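Local coordinates for protein phenylacetate-coenzyme A ligase (Bacteroides vulgatus, PDB 3LAX) that belongs to the AMP-binding enzyme family as a coenzyme A ligase, this chain being its small alpha/beta C-terminal domain, at residues 24-29 with 67-72; 61-66 with 84-89; 7-12 with 35-40; 72-75 with 81-84. All coordinates share one frame; numbering follows the deposited sequence. Where two conformers were deposited one is given.

In the fold
From the N terminus, contact 3 opens on the hairpin at 7-12 and closes on strand 32-40, tying the hairpin to the four-stranded sheet. Contact 1 opens between those two segments, at 24-29, and closes on helix 60-78, so it crosses contact 3; the two lie on opposite sides of the chain's centre. Contact 2 opens at 61-66, just before contact 1 closes, and crosses it in turn. Contact 4 starts at Arg72, where contact 1 ends, and falls within the loop of contact 2, sharing Val84 with it. Contacts 2 and 4 pack the first and later parts of one helix against strand 83-87 and the residues leading into it, while contact 1 packs the turn after helix 16-24 against that helix's middle.

Contact 1. Residues 24-29 with 67-72; sequences LQFKEL and TREITR
Phe26 lays its ring on Ile70, and Leu29 meets the far end of the same isoleucine, so the turn after helix 16-24 packs on helix 60-78 of this alpha/beta domain. The ring receives a CH-pi contact: Ile70 CG1 stands 3.9 Å from the centroid of the Phe26 ring, over its face but shifted toward the rim at CZ. At the ring's edge, in its plane, comes the aliphatic part of Glu69, with CG 4.0 Å from Phe26 CE1. Phenylalanine suits its place because a flat ring can offer a face to Ile70 and an edge to Glu69 at once. A long acidic residue suits the edge, since its methylene touches the ring while the carboxylate goes elsewhere. Ile70 serves two partners because its branch continues past the ring, and its CD1 reaches Leu29 CD1 tip to tip at 3.8 Å.

One step out, Phe26 and Leu29 are the first and last residues of a type I turn, closed by Leu29 N to Phe26 O (3.1 Å), and both point their side chains toward the helix. Leu66 and Gln73 also touch Phe26; with Glu69 and Ile70 they make a four-residue seat for the ring, spaced i, i+3, i+4 and i+7. Glu69 bends at chi2 (63°); in the conformer given for Arg72, OE1 forms a salt bridge with Arg72 NH2, its hydrogen-bond geometry weak, and OE2 bonds to Gln73 NE2. Further round, Thr71 OG1 donates to Thr67 O over 2.8 Å, from the face of that carbonyl opposite to the one used by Thr71 N.

Contact 2. Residues 61-66 with 84-89; sequences GRLQAL and VKLVPK
Leu86 CD1 is the point on which Leu63 and Leu66 converge, one methyl of the strand received by two leucines of the helix. The two helical side chains share a conformation. In Leu66 chi1 is 174°, with CG opposite the backbone N, and chi2 is 58°; Leu63 follows the same pattern. Their CB atoms do not aim straight at strand 83-87, yet this rotamer swings the branched ends across to it. Leu86 is built differently: chi1 of -56° sets CG opposite the carbonyl carbon, and the chain then runs on extended, carrying CD1 directly toward the helix.

The result is uneven. Leu66 CD2 lies 3.5 Å from Leu86 CD1, tighter than an ordinary methyl contact, and Leu66 CG follows at 3.7 Å, so the Leu86 methyl presses on the CG-CD2 branch of Leu66, to one side of its fork, as the side chains pass at a slant. Leu63 meets the same methyl more loosely, its CD1 3.9 Å from Leu86 CD1, the two side chains sliding past each other in opposite directions. Leu63 was modelled in two conformers, and the touch is described for one of them. Leucine suits all three places, since its branched apolar end packs closely between helix and sheet.

The pairing closes one end of the beta-alpha-beta unit made by strand 43-52, helix 60-78 and strand 83-87. Leu86 also leans on Val50 and Leu52 of the parallel neighbouring strand and on Thr67 and Ile70 along the helix, while Leu66 borders the turn after helix 16-24.

Contact 3. Residues 7-12 with 35-40; sequences IILKGV and ITLETA
Leu9 and Leu37 bring their two strands nearest, with Leu9 CA 8.3 Å from Leu37 CA, too wide for backbone pairing, so strands 7-9 and 32-40 meet through side chains. The firmest touch is between methyls: Ile7 CD1 lies 3.8 Å from Leu37 CD1, the side chains passing at a slant. Ile7 takes an uncommon first torsion to get there, chi1 of 64° placing CG1 between the backbone N and the carbonyl carbon, from where an extended chi2 pushes CD1 out to the leucine. Leu9 adds a looser touch from the other branch, its CD1 4.4 Å from Leu37 CD2. Leu37 is thus met on each of its two methyls, and a forked leucine suits a place between two apolar neighbours of one strand, Ile7 and Leu9, which point the same way because they are two residues apart.

The strand bearing them is half of a small beta hairpin, 7-9 with 12-14, that leads into helix 16-24 and lies against the four-stranded sheet. A type I' turn closes it, with Leu9 N bonded to Val12 O (2.9 Å) and Val12 N to Leu9 O (2.8 Å). Both central residues have positive phi, 44° at Lys10 and 83° at Gly11, the latter easily adopted by glycine.

Leu37 belongs to an inner strand, its backbone bonded to Lys103 of the neighbouring strand. Arg106 borders the contact: its side chain touches both Leu9 and Leu37, and its NH1 donates to the carbonyl oxygen of Ile8.

Contact 4. Residues 72-75 with 81-84; sequences RQLK and TPRV
Leu74 meets Pro82 and Lys75 meets Thr81, each chain directed by its torsions: chi1 of -67° sets Leu74 CG beside its own backbone N, on course for the proline, whereas chi1 of -177° lets Lys75 run out extended across Thr81. Leu74 CB lies 3.9 Å from Pro82 CG, and its CD1 reaches on to Val84 CG2 at 4.0 Å. Proline and valine suit the other side, the one offering Leu74 a compact apolar ring, the other a short branched end. The backbones come close where the chain turns back, Lys75 CA and Thr81 CA being 4.9 Å apart.

This is the tight end of the beta-alpha-beta unit, where helix 60-78 gives way to strand 83-87. Leu74 also packs on Ile19 and Ile22 of helix 16-24, and Pro82 on Met46 and Val48 of strand 43-52.

Toward the surface the straight lysine chain passes Thr81 OG1, Lys75 CD approaching it more closely than is usual for carbon and oxygen, so the exact spacing is doubtful. Lys75 NZ makes no hydrogen bond to that oxygen. The chemistry therefore divides: apolar contact on the buried side, and at the exposed rim lysine methylenes lying across the threonine's hydroxyl.

Contact 1. Residues 24-29 with 67-72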
loop_
_atom_site.group_PDB
_atom_site.type_symbol
_atom_site.label_atom_id
_atom_site.label_comp_id
_atom_site.label_asym_id
_atom_site.label_seq_id
_atom_site.Cartn_x
_atom_site.Cartn_y
_atom_site.Cartn_z
ATOM N N LEU A 24 -2.045 -1.829 -9.655
ATOM C CA LEU A 24 -1.715 -1.576 -11.057
ATOM C C LEU A 24 -2.926 -1.366 -11.950
ATOM O O LEU A 24 -2.820 -0.739 -13.004
ATOM C CB LEU A 24 -0.892 -2.719 -11.631
ATOM C CG LEU A 24 0.615 -2.619 -11.510
ATOM C CD1 LEU A 24 1.220 -3.947 -11.937
ATOM C CD2 LEU A 24 1.165 -1.453 -12.347
ATOM N N GLN A 25 -4.074 -1.893 -11.553
ATOM C CA GLN A 25 -5.272 -1.813 -12.388
ATOM C C GLN A 25 -5.928 -0.436 -12.379
ATOM O O GLN A 25 -6.757 -0.138 -13.244
ATOM C CB GLN A 25 -6.301 -2.878 -11.990
ATOM C CG GLN A 25 -6.112 -4.226 -12.682
ATOM C CD GLN A 25 -6.120 -4.123 -14.202
ATOM O OE1 GLN A 25 -7.155 -3.858 -14.820
ATOM N NE2 GLN A 25 -4.960 -4.344 -14.811
ATOM N N PHE A 26 -5.560 0.408 -11.411
ATOM C CA PHE A 26 -6.159 1.749 -11.299
ATOM C C PHE A 26 -5.481 2.783 -12.189
ATOM O O PHE A 26 -4.296 3.088 -12.010
ATOM C CB PHE A 26 -6.124 2.259 -9.855
ATOM C CG PHE A 26 -7.045 1.523 -8.920
ATOM C CD1 PHE A 26 -8.315 2.009 -8.654
ATOM C CD2 PHE A 26 -6.646 0.334 -8.320
ATOM C CE1 PHE A 26 -9.161 1.348 -7.788
ATOM C CE2 PHE A 26 -7.488 -0.339 -7.454
ATOM C CZ PHE A 26 -8.752 0.161 -7.188
ATOM N N LYS A 27 -6.239 3.324 -13.143
ATOM C CA LYS A 27 -5.699 4.330 -14.043
ATOM C C LYS A 27 -5.293 5.574 -13.265
ATOM O O LYS A 27 -4.403 6.303 -13.685
ATOM C CB LYS A 27 -6.713 4.686 -15.135
ATOM C CG LYS A 27 -8.025 5.243 -14.617
ATOM C CD LYS A 27 -9.054 5.354 -15.736
ATOM C CE LYS A 27 -8.607 6.318 -16.837
ATOM N NZ LYS A 27 -7.620 5.727 -17.793
ATOM N N GLU A 28 -5.923 5.785 -12.114
ATOM C CA GLU A 28 -5.656 6.966 -11.306
ATOM C C GLU A 28 -4.324 6.896 -10.580
ATOM O O GLU A 28 -3.896 7.886 -10.001
ATOM C CB GLU A 28 -6.754 7.152 -10.256
ATOM C CG GLU A 28 -8.154 7.314 -10.833
ATOM C CD GLU A 28 -8.939 6.000 -10.937
ATOM O OE1 GLU A 28 -8.333 4.893 -10.985
ATOM O OE2 GLU A 28 -10.185 6.097 -10.976
ATOM N N LEU A 29 -3.698 5.719 -10.563
ATOM C CA LEU A 29 -2.477 5.519 -9.786
ATOM C C LEU A 29 -1.243 5.345 -10.661
ATOM O O LEU A 29 -1.325 4.841 -11.781
ATOM C CB LEU A 29 -2.606 4.278 -8.889
ATOM C CG LEU A 29 -3.768 4.240 -7.900
ATOM C CD1 LEU A 29 -3.750 2.901 -7.126
ATOM C CD2 LEU A 29 -3.719 5.421 -6.935
ATOM N N THR A 67 -9.609 6.103 -2.527
ATOM C CA THR A 67 -8.932 5.532 -1.367
ATOM C C THR A 67 -9.774 4.393 -0.786
ATOM O O THR A 67 -9.252 3.320 -0.460
ATOM C CB THR A 67 -8.677 6.613 -0.294
ATOM O OG1 THR A 67 -7.818 7.624 -0.835
ATOM C CG2 THR A 67 -7.990 6.003 0.929
ATOM N N ARG A 68 -11.081 4.616 -0.676
ATOM C CA ARG A 68 -12.019 3.619 -0.150
ATOM C C ARG A 68 -12.029 2.364 -1.018
ATOM O O ARG A 68 -11.972 1.239 -0.504
ATOM C CB ARG A 68 -13.418 4.234 -0.086
ATOM C CG ARG A 68 -14.569 3.295 0.263
ATOM C CD ARG A 68 -15.896 3.980 -0.153
ATOM N NE ARG A 68 -17.090 3.345 0.403
ATOM C CZ ARG A 68 -18.340 3.657 0.066
ATOM N NH1 ARG A 68 -18.581 4.591 -0.847
ATOM N NH2 ARG A 68 -19.356 3.027 0.640
ATOM N N GLU A 69 -12.092 2.538 -2.330
ATOM C CA GLU A 69 -12.150 1.389 -3.231
ATOM C C GLU A 69 -10.860 0.571 -3.185
ATOM O O GLU A 69 -10.897 -0.665 -3.178
ATOM C CB GLU A 69 -12.450 1.845 -4.662
ATOM C CG GLU A 69 -12.446 0.708 -5.684
ATOM C CD GLU A 69 -13.517 -0.358 -5.441
ATOM O OE1 GLU A 69 -14.428 -0.175 -4.600
ATOM O OE2 GLU A 69 -13.447 -1.393 -6.123
ATOM N N ILE A 70 -9.718 1.239 -3.137
ATOM C CA ILE A 70 -8.439 0.532 -3.020
ATOM C C ILE A 70 -8.395 -0.260 -1.712
ATOM O O ILE A 70 -7.988 -1.433 -1.681
ATOM C CB ILE A 70 -7.236 1.512 -3.090
ATOM C CG1 ILE A 70 -7.170 2.175 -4.472
ATOM C CG2 ILE A 70 -5.926 0.781 -2.777
ATOM C CD1 ILE A 70 -6.385 3.493 -4.512
ATOM N N THR A 71 -8.814 0.379 -0.624
ATOM C CA THR A 71 -8.808 -0.269 0.688
ATOM C C THR A 71 -9.669 -1.536 0.674
ATOM O O THR A 71 -9.256 -2.596 1.161
ATOM C CB THR A 71 -9.291 0.692 1.786
ATOM O OG1 THR A 71 -8.465 1.864 1.775
ATOM C CG2 THR A 71 -9.197 0.045 3.166
ATOM N N ARG A 72 -10.859 -1.424 0.102
ATOM C CA ARG A 72 -11.800 -2.534 -0.009
ATOM C C ARG A 72 -11.185 -3.695 -0.789
ATOM O O ARG A 72 -11.205 -4.847 -0.352
ATOM C CB ARG A 72 -13.047 -2.020 -0.735
ATOM C CG ARG A 72 -14.300 -2.862 -0.627
ATOM C CD ARG A 72 -15.531 -1.980 -0.886
ATOM N NE ARG A 72 -15.216 -0.818 -1.719
ATOM C CZ ARG A 72 -15.884 0.334 -1.685
ATOM N NH1 ARG A 72 -16.902 0.477 -0.851
ATOM N NH2 ARG A 72 -15.533 1.346 -2.483
#

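Contact 2. Residues 61-66 with 84-89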
loop_
_atom_site.group_PDB
_atom_site.type_symbol
_atom_site.label_atom_id
_atom_site.label_comp_id
_atom_site.label_asym_id
_atom_site.label_seq_id
_atom_site.Cartn_x
_atom_site.Cartn_y
_atom_site.Cartn_z
ATOM N N GLY A 61 -13.447 14.618 -2.960
ATOM C CA GLY A 61 -14.498 13.614 -2.903
ATOM C C GLY A 61 -14.106 12.382 -3.702
ATOM O O GLY A 61 -14.258 11.239 -3.250
ATOM N N ARG A 62 -13.592 12.612 -4.901
ATOM C CA ARG A 62 -13.112 11.533 -5.752
ATOM C C ARG A 62 -11.877 10.854 -5.151
ATOM O O ARG A 62 -11.747 9.623 -5.198
ATOM C CB ARG A 62 -12.802 12.069 -7.148
ATOM C CG ARG A 62 -14.035 12.564 -7.885
ATOM C CD ARG A 62 -15.019 11.427 -8.141
ATOM N NE ARG A 62 -16.403 11.824 -7.901
ATOM C CZ ARG A 62 -17.129 11.424 -6.860
ATOM N NH1 ARG A 62 -16.607 10.604 -5.958
ATOM N NH2 ARG A 62 -18.384 11.836 -6.722
ATOM N N LEU A 63 -10.971 11.631 -4.569
ATOM C CA LEU A 63 -9.778 11.053 -3.955
ATOM C C LEU A 63 -10.192 10.118 -2.819
ATOM O O LEU A 63 -9.649 8.995 -2.681
ATOM C CB LEU A 63 -8.855 12.155 -3.429
ATOM C CG LEU A 63 -7.436 11.715 -3.069
ATOM C CD1 LEU A 63 -6.660 11.473 -4.342
ATOM C CD2 LEU A 63 -6.749 12.785 -2.235
ATOM N N GLN A 64 -11.160 10.548 -2.014
ATOM C CA GLN A 64 -11.672 9.724 -0.920
ATOM C C GLN A 64 -12.300 8.440 -1.438
ATOM O O GLN A 64 -12.074 7.370 -0.880
ATOM C CB GLN A 64 -12.738 10.472 -0.118
ATOM C CG GLN A 64 -12.238 11.502 0.861
ATOM C CD GLN A 64 -13.389 12.150 1.614
ATOM O OE1 GLN A 64 -13.284 12.442 2.802
ATOM N NE2 GLN A 64 -14.504 12.350 0.926
ATOM N N ALA A 65 -13.110 8.541 -2.488
ATOM C CA ALA A 65 -13.768 7.359 -3.057
ATOM C C ALA A 65 -12.730 6.372 -3.574
ATOM O O ALA A 65 -12.853 5.157 -3.378
ATOM C CB ALA A 65 -14.712 7.766 -4.178
ATOM N N LEU A 66 -11.705 6.898 -4.231
ATOM C CA LEU A 66 -10.609 6.084 -4.746
ATOM C C LEU A 66 -9.904 5.370 -3.594
ATOM O O LEU A 66 -9.641 4.167 -3.668
ATOM C CB LEU A 66 -9.626 6.970 -5.523
ATOM C CG LEU A 66 -8.328 6.346 -6.027
ATOM C CD1 LEU A 66 -8.595 5.145 -6.947
ATOM C CD2 LEU A 66 -7.464 7.400 -6.719
ATOM N N VAL A 84 -4.558 2.950 3.586
ATOM C CA VAL A 84 -4.141 3.390 2.264
ATOM C C VAL A 84 -3.981 4.909 2.219
ATOM O O VAL A 84 -4.879 5.653 2.636
ATOM C CB VAL A 84 -5.146 2.928 1.187
ATOM C CG1 VAL A 84 -4.772 3.495 -0.196
ATOM C CG2 VAL A 84 -5.241 1.387 1.165
ATOM N N LYS A 85 -2.820 5.355 1.738
ATOM C CA LYS A 85 -2.538 6.779 1.607
ATOM C C LYS A 85 -2.107 7.087 0.181
ATOM O O LYS A 85 -1.087 6.575 -0.288
ATOM C CB LYS A 85 -1.438 7.202 2.580
ATOM C CG LYS A 85 -1.793 7.024 4.047
ATOM C CD LYS A 85 -0.682 7.539 4.946
ATOM C CE LYS A 85 -1.052 7.397 6.408
ATOM N NZ LYS A 85 0.050 7.868 7.290
ATOM N N LEU A 86 -2.874 7.934 -0.501
ATOM C CA LEU A 86 -2.514 8.344 -1.844
ATOM C C LEU A 86 -1.609 9.561 -1.710
ATOM O O LEU A 86 -1.922 10.498 -0.967
ATOM C CB LEU A 86 -3.763 8.663 -2.669
ATOM C CG LEU A 86 -4.737 7.478 -2.695
ATOM C CD1 LEU A 86 -5.928 7.743 -3.623
ATOM C CD2 LEU A 86 -4.036 6.181 -3.070
ATOM N N VAL A 87 -0.482 9.528 -2.409
ATOM C CA VAL A 87 0.530 10.565 -2.295
ATOM C C VAL A 87 0.809 11.137 -3.675
ATOM O O VAL A 87 0.535 10.490 -4.690
ATOM C CB VAL A 87 1.831 10.028 -1.635
ATOM C CG1 VAL A 87 1.523 9.460 -0.245
ATOM C CG2 VAL A 87 2.509 8.974 -2.511
ATOM N N PRO A 88 1.344 12.358 -3.728
ATOM C CA PRO A 88 1.571 12.996 -5.026
ATOM C C PRO A 88 2.563 12.234 -5.893
ATOM O O PRO A 88 3.443 11.532 -5.384
ATOM C CB PRO A 88 2.168 14.354 -4.647
ATOM C CG PRO A 88 1.722 14.593 -3.244
ATOM C CD PRO A 88 1.676 13.247 -2.601
ATOM N N LYS A 89 2.422 12.374 -7.203
ATOM C CA LYS A 89 3.385 11.790 -8.114
ATOM C C LYS A 89 4.796 12.222 -7.727
ATOM O O LYS A 89 5.052 13.410 -7.487
ATOM C CB LYS A 89 3.071 12.208 -9.548
ATOM C CG LYS A 89 4.070 11.697 -10.566
ATOM C CD LYS A 89 3.631 12.049 -11.960
ATOM C CE LYS A 89 4.801 12.100 -12.927
ATOM N NZ LYS A 89 5.310 13.497 -13.099
#

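Contact 3. Residues 7-12 with 35-40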
loop_
_atom_site.group_PDB
_atom_site.type_symbol
_atom_site.label_atom_id
_atom_site.label_comp_id
_atom_site.label_asym_id
_atom_site.label_seq_id
_atom_site.Cartn_x
_atom_site.Cartn_y
_atom_site.Cartn_z
ATOM N N ILE A 7 5.411 -11.636 3.690
ATOM C CA ILE A 7 5.475 -11.014 4.995
ATOM C C ILE A 7 4.421 -11.626 5.891
ATOM O O ILE A 7 3.508 -12.309 5.432
ATOM C CB ILE A 7 5.298 -9.495 4.915
ATOM C CG1 ILE A 7 3.908 -9.147 4.396
ATOM C CG2 ILE A 7 6.354 -8.900 4.007
ATOM C CD1 ILE A 7 3.633 -7.660 4.316
ATOM N N ILE A 8 4.567 -11.402 7.184
ATOM C CA ILE A 8 3.610 -11.905 8.156
ATOM C C ILE A 8 3.159 -10.757 9.043
ATOM O O ILE A 8 3.985 -10.069 9.646
ATOM C CB ILE A 8 4.228 -13.025 9.003
ATOM C CG1 ILE A 8 4.572 -14.223 8.112
ATOM C CG2 ILE A 8 3.281 -13.435 10.119
ATOM C CD1 ILE A 8 5.362 -15.307 8.820
ATOM N N LEU A 9 1.852 -10.541 9.108
ATOM C CA LEU A 9 1.294 -9.440 9.876
ATOM C C LEU A 9 0.125 -9.943 10.712
ATOM O O LEU A 9 -0.842 -10.479 10.170
ATOM C CB LEU A 9 0.843 -8.325 8.937
ATOM C CG LEU A 9 0.219 -7.097 9.591
ATOM C CD1 LEU A 9 1.262 -6.290 10.353
ATOM C CD2 LEU A 9 -0.421 -6.250 8.527
ATOM N N LYS A 10 0.221 -9.746 12.027
ATOM C CA LYS A 10 -0.778 -10.269 12.955
ATOM C C LYS A 10 -1.190 -11.708 12.631
ATOM O O LYS A 10 -2.389 -12.009 12.582
ATOM C CB LYS A 10 -2.016 -9.367 12.965
ATOM C CG LYS A 10 -2.114 -8.461 14.180
ATOM C CD LYS A 10 -0.773 -7.842 14.517
ATOM C CE LYS A 10 -0.857 -7.055 15.808
ATOM N NZ LYS A 10 0.488 -6.757 16.367
ATOM N N GLY A 11 -0.209 -12.576 12.397
ATOM C CA GLY A 11 -0.466 -13.979 12.120
ATOM C C GLY A 11 -0.824 -14.306 10.683
ATOM O O GLY A 11 -0.899 -15.477 10.321
ATOM N N VAL A 12 -1.034 -13.280 9.859
ATOM C CA VAL A 12 -1.521 -13.483 8.498
ATOM C C VAL A 12 -0.393 -13.369 7.475
ATOM O O VAL A 12 0.275 -12.333 7.384
ATOM C CB VAL A 12 -2.640 -12.465 8.139
ATOM C CG1 VAL A 12 -3.144 -12.693 6.718
ATOM C CG2 VAL A 12 -3.789 -12.539 9.151
ATOM N N ILE A 35 4.883 -0.230 0.965
ATOM C CA ILE A 35 4.165 -0.840 2.063
ATOM C C ILE A 35 5.029 -0.662 3.303
ATOM O O ILE A 35 6.169 -1.123 3.333
ATOM C CB ILE A 35 3.973 -2.352 1.810
ATOM C CG1 ILE A 35 3.183 -2.605 0.516
ATOM C CG2 ILE A 35 3.302 -3.016 2.989
ATOM C CD1 ILE A 35 3.312 -4.050 -0.006
ATOM N N THR A 36 4.513 0.028 4.313
ATOM C CA THR A 36 5.277 0.226 5.542
ATOM C C THR A 36 4.633 -0.539 6.688
ATOM O O THR A 36 3.437 -0.394 6.942
ATOM C CB THR A 36 5.401 1.721 5.936
ATOM O OG1 THR A 36 6.070 2.437 4.892
ATOM C CG2 THR A 36 6.208 1.865 7.235
ATOM N N LEU A 37 5.425 -1.373 7.360
ATOM C CA LEU A 37 4.946 -2.143 8.501
ATOM C C LEU A 37 5.555 -1.540 9.751
ATOM O O LEU A 37 6.766 -1.331 9.823
ATOM C CB LEU A 37 5.373 -3.615 8.386
ATOM C CG LEU A 37 4.944 -4.305 7.083
ATOM C CD1 LEU A 37 5.582 -5.684 6.925
ATOM C CD2 LEU A 37 3.423 -4.403 6.979
ATOM N N GLU A 38 4.728 -1.249 10.742
ATOM C CA GLU A 38 5.277 -0.747 11.988
ATOM C C GLU A 38 4.481 -1.206 13.187
ATOM O O GLU A 38 3.388 -1.750 13.053
ATOM C CB GLU A 38 5.414 0.777 11.957
ATOM C CG GLU A 38 4.190 1.510 11.470
ATOM C CD GLU A 38 4.522 2.907 10.976
ATOM O OE1 GLU A 38 5.326 3.604 11.640
ATOM O OE2 GLU A 38 3.983 3.302 9.920
ATOM N N THR A 39 5.061 -1.010 14.363
ATOM C CA THR A 39 4.395 -1.356 15.599
ATOM C C THR A 39 3.866 -0.075 16.230
ATOM O O THR A 39 4.637 0.771 16.675
ATOM C CB THR A 39 5.354 -2.084 16.549
ATOM O OG1 THR A 39 5.926 -3.207 15.864
ATOM C CG2 THR A 39 4.617 -2.566 17.797
ATOM N N ALA A 40 2.545 0.074 16.225
ATOM C CA ALA A 40 1.888 1.235 16.815
ATOM C C ALA A 40 1.400 0.879 18.209
ATOM O O ALA A 40 0.454 0.103 18.362
ATOM C CB ALA A 40 0.723 1.686 15.946
#

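Contact 4. Residues 72-75 with 81-84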
loop_
_atom_site.group_PDB
_atom_site.type_symbol
_atom_site.label_atom_id
_atom_site.label_comp_id
_atom_site.label_asym_id
_atom_site.label_seq_id
_atom_site.Cartn_x
_atom_site.Cartn_y
_atom_site.Cartn_z
ATOM N N ARG A 72 -10.859 -1.424 0.102
ATOM C CA ARG A 72 -11.800 -2.534 -0.009
ATOM C C ARG A 72 -11.185 -3.695 -0.789
ATOM O O ARG A 72 -11.205 -4.847 -0.352
ATOM C CB ARG A 72 -13.047 -2.020 -0.735
ATOM C CG ARG A 72 -14.300 -2.862 -0.627
ATOM C CD ARG A 72 -15.531 -1.980 -0.886
ATOM N NE ARG A 72 -15.216 -0.818 -1.719
ATOM C CZ ARG A 72 -15.884 0.334 -1.685
ATOM N NH1 ARG A 72 -16.902 0.477 -0.851
ATOM N NH2 ARG A 72 -15.533 1.346 -2.483
ATOM N N GLN A 73 -10.636 -3.389 -1.961
ATOM C CA GLN A 73 -10.050 -4.432 -2.802
ATOM C C GLN A 73 -8.857 -5.091 -2.129
ATOM O O GLN A 73 -8.693 -6.319 -2.211
ATOM C CB GLN A 73 -9.642 -3.890 -4.168
ATOM C CG GLN A 73 -10.831 -3.604 -5.081
ATOM C CD GLN A 73 -10.394 -3.352 -6.503
ATOM O OE1 GLN A 73 -9.365 -3.863 -6.945
ATOM N NE2 GLN A 73 -11.158 -2.544 -7.225
ATOM N N LEU A 74 -8.013 -4.301 -1.467
ATOM C CA LEU A 74 -6.853 -4.879 -0.775
ATOM C C LEU A 74 -7.299 -5.781 0.376
ATOM O O LEU A 74 -6.778 -6.891 0.541
ATOM C CB LEU A 74 -5.886 -3.798 -0.268
ATOM C CG LEU A 74 -5.183 -3.013 -1.375
ATOM C CD1 LEU A 74 -4.288 -1.947 -0.785
ATOM C CD2 LEU A 74 -4.369 -3.971 -2.245
ATOM N N LYS A 75 -8.250 -5.320 1.182
ATOM C CA LYS A 75 -8.756 -6.160 2.264
ATOM C C LYS A 75 -9.300 -7.492 1.720
ATOM O O LYS A 75 -9.030 -8.565 2.280
ATOM C CB LYS A 75 -9.822 -5.447 3.104
ATOM C CG LYS A 75 -10.287 -6.321 4.282
ATOM C CD LYS A 75 -11.259 -5.648 5.226
ATOM C CE LYS A 75 -11.456 -6.527 6.476
ATOM N NZ LYS A 75 -12.553 -6.067 7.389
ATOM N N THR A 81 -6.924 -5.250 6.880
ATOM C CA THR A 81 -7.210 -3.919 6.359
ATOM C C THR A 81 -5.976 -3.034 6.447
ATOM O O THR A 81 -5.502 -2.737 7.542
ATOM C CB THR A 81 -8.353 -3.265 7.140
ATOM O OG1 THR A 81 -9.517 -4.093 7.049
ATOM C CG2 THR A 81 -8.673 -1.889 6.575
ATOM N N PRO A 82 -5.438 -2.614 5.288
ATOM C CA PRO A 82 -4.311 -1.688 5.349
ATOM C C PRO A 82 -4.811 -0.260 5.447
ATOM O O PRO A 82 -5.963 0.029 5.102
ATOM C CB PRO A 82 -3.643 -1.883 3.993
ATOM C CG PRO A 82 -4.805 -2.182 3.069
ATOM C CD PRO A 82 -5.825 -2.926 3.898
ATOM N N ARG A 83 -3.949 0.621 5.926
ATOM C CA ARG A 83 -4.221 2.048 5.816
ATOM C C ARG A 83 -3.674 2.526 4.480
ATOM O O ARG A 83 -2.476 2.493 4.255
ATOM C CB ARG A 83 -3.581 2.821 6.965
ATOM C CG ARG A 83 -3.732 4.327 6.839
ATOM C CD ARG A 83 -5.185 4.733 6.642
ATOM N NE ARG A 83 -5.572 5.830 7.526
ATOM C CZ ARG A 83 -5.217 7.100 7.345
ATOM N NH1 ARG A 83 -4.458 7.441 6.311
ATOM N NH2 ARG A 83 -5.616 8.030 8.206
ATOM N N VAL A 84 -4.558 2.950 3.586
ATOM C CA VAL A 84 -4.141 3.390 2.264
ATOM C C VAL A 84 -3.981 4.909 2.219
ATOM O O VAL A 84 -4.879 5.653 2.636
ATOM C CB VAL A 84 -5.146 2.928 1.187
ATOM C CG1 VAL A 84 -4.772 3.495 -0.196
ATOM C CG2 VAL A 84 -5.241 1.387 1.165
#